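Local coordinates for protein phosphoglycerol transferase GacH (PDB 6DGM) that probably transfers sn-glycerol-1-phosphate onto streptococcal rhamnose polysaccharides, through a manganese-binding domain of the sulfatase family, at residues A[159-164]-A[168-173]. Residues are numbered along the deposited sequence; the frame is centred on the assembly and turned at random.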
# COMPACT_ATOMS: atom_id res chain seq x y z
N LYS A 159 -7.27 -17.91 1.34
CA LYS A 159 -6.75 -18.18 0.01
C LYS A 159 -5.53 -17.32 -0.24
O LYS A 159 -5.45 -16.17 0.21
CB LYS A 159 -7.77 -17.86 -1.09
CG LYS A 159 -8.92 -18.84 -1.15
CD LYS A 159 -9.76 -18.62 -2.40
CE LYS A 159 -10.91 -19.63 -2.48
NZ LYS A 159 -11.69 -19.41 -3.72
N PHE A 160 -4.57 -17.88 -0.96
CA PHE A 160 -3.40 -17.13 -1.45
C PHE A 160 -3.15 -17.66 -2.86
O PHE A 160 -2.49 -18.68 -3.05
CB PHE A 160 -2.20 -17.32 -0.52
CG PHE A 160 -0.99 -16.52 -0.90
CD1 PHE A 160 -0.96 -15.67 -1.99
CD2 PHE A 160 0.16 -16.62 -0.13
CE1 PHE A 160 0.19 -14.95 -2.33
CE2 PHE A 160 1.32 -15.92 -0.47
CZ PHE A 160 1.32 -15.08 -1.56
N LEU A 161 -3.72 -16.97 -3.85
CA LEU A 161 -3.48 -17.33 -5.24
C LEU A 161 -2.05 -16.99 -5.59
O LEU A 161 -1.59 -15.87 -5.35
CB LEU A 161 -4.41 -16.57 -6.18
CG LEU A 161 -5.85 -17.08 -6.29
CD1 LEU A 161 -6.63 -16.82 -5.01
CD2 LEU A 161 -6.52 -16.41 -7.49
N ALA A 162 -1.35 -17.97 -6.15
CA ALA A 162 0.05 -17.80 -6.53
C ALA A 162 0.34 -18.69 -7.73
O ALA A 162 -0.36 -19.67 -7.99
CB ALA A 162 0.99 -18.15 -5.38
N LEU A 163 1.41 -18.35 -8.47
CA LEU A 163 1.80 -19.23 -9.57
C LEU A 163 2.33 -20.56 -9.06
O LEU A 163 2.23 -21.58 -9.75
CB LEU A 163 2.85 -18.57 -10.46
CG LEU A 163 2.36 -17.51 -11.45
CD1 LEU A 163 3.50 -17.14 -12.40
CD2 LEU A 163 1.14 -17.95 -12.22
N SER A 164 2.94 -20.56 -7.88
CA SER A 164 3.40 -21.80 -7.28
C SER A 164 3.44 -21.63 -5.77
O SER A 164 3.44 -20.52 -5.24
CB SER A 164 4.80 -22.20 -7.78
OG SER A 164 5.81 -21.28 -7.40
N ASP A 168 -3.98 -22.53 -4.19
CA ASP A 168 -4.85 -21.61 -4.92
C ASP A 168 -4.16 -21.09 -6.17
O ASP A 168 -3.03 -20.58 -6.09
CB ASP A 168 -5.24 -20.45 -4.00
CG ASP A 168 -5.81 -20.92 -2.67
OD1 ASP A 168 -6.82 -21.65 -2.71
OD2 ASP A 168 -5.23 -20.59 -1.61
N LYS A 169 -4.84 -21.20 -7.32
CA LYS A 169 -4.26 -20.87 -8.61
C LYS A 169 -5.03 -19.76 -9.32
O LYS A 169 -6.24 -19.62 -9.16
CB LYS A 169 -4.28 -22.10 -9.54
CG LYS A 169 -3.71 -23.37 -8.93
CD LYS A 169 -2.24 -23.21 -8.56
CE LYS A 169 -1.71 -24.52 -7.97
NZ LYS A 169 -0.31 -24.41 -7.46
N PHE A 170 -4.30 -18.97 -10.11
CA PHE A 170 -4.93 -18.06 -11.04
C PHE A 170 -5.52 -18.83 -12.21
O PHE A 170 -4.96 -19.84 -12.66
CB PHE A 170 -3.91 -17.08 -11.61
CG PHE A 170 -3.43 -16.05 -10.64
CD1 PHE A 170 -2.32 -16.30 -9.85
CD2 PHE A 170 -4.06 -14.83 -10.55
CE1 PHE A 170 -1.86 -15.35 -8.97
CE2 PHE A 170 -3.60 -13.86 -9.67
CZ PHE A 170 -2.49 -14.13 -8.88
N LYS A 171 -6.65 -18.36 -12.70
CA LYS A 171 -7.29 -18.92 -13.88
C LYS A 171 -7.03 -18.03 -15.09
O LYS A 171 -6.85 -16.81 -14.97
CB LYS A 171 -8.80 -19.04 -13.64
CG LYS A 171 -9.15 -20.05 -12.56
CD LYS A 171 -10.66 -20.12 -12.34
CE LYS A 171 -11.02 -21.16 -11.28
NZ LYS A 171 -12.50 -21.27 -11.09
N ASN A 172 -7.00 -18.67 -16.26
CA ASN A 172 -6.88 -17.97 -17.54
C ASN A 172 -5.68 -17.03 -17.53
O ASN A 172 -5.80 -15.81 -17.69
CB ASN A 172 -8.16 -17.19 -17.84
CG ASN A 172 -9.41 -18.05 -17.74
OD1 ASN A 172 -10.38 -17.68 -17.07
ND2 ASN A 172 -9.37 -19.21 -18.36
N ILE A 173 -4.51 -17.61 -17.31
CA ILE A 173 -3.28 -16.84 -17.17
C ILE A 173 -2.78 -16.43 -18.54
O ILE A 173 -2.66 -17.26 -19.44
CB ILE A 173 -2.22 -17.67 -16.43
CG1 ILE A 173 -2.66 -18.00 -15.01
CG2 ILE A 173 -0.89 -16.94 -16.40
CD1 ILE A 173 -1.78 -19.01 -14.34
O HOH W 1 -1.62 -19.88 -10.46
O HOH W 2 0.17 -21.85 -6.44
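D168 reaches back across the outer edge of strand 159-162 and takes the backbone N-H of F160 on its carboxylate, N to OD2 2.9 Å and nearly straight at 167°. The donor meets OD2 from above the carboxylate plane, 40° out of it. CG of D168 lies beside its own backbone N, chi1 -53°, which carries the carboxylate back toward F160 N. The carbonyl of D168 accepts the N-H of A162 (N to O 3.1 Å). One residue thus serves two alternate N-H groups of the strand, while S166 OG, bonded to both F160 O and D168 N, ties the turn between. K159 crosses D168 at about a right angle, its CG 3.8 Å from OD1; NZ stays 5.5 Å from that oxygen, so any attraction between the charges is probably weak and long-range. One face of the F170 ring is turned to L161 CB, a CH-pi contact of 4.1 Å to the centroid, offset toward the rim. M138 and N188 pack against both L161 and F170, joining the contact to strand 135-139 and helix 182-192. Two waters add to this: one donates to A162 O and accepts from F170 N; the other lies between A162 O and K169 NZ, which also bonds S166 O. At the exposed end, L163 CD2 meets I173 CD1 at 3.8 Å. Strand 159-162 is the outermost of the central mixed sheet, and its outer edge is met by the carboxylate and carbonyl of D168, the hydroxyl of S166 and water instead of another full strand, consistent with a sheet that ends here.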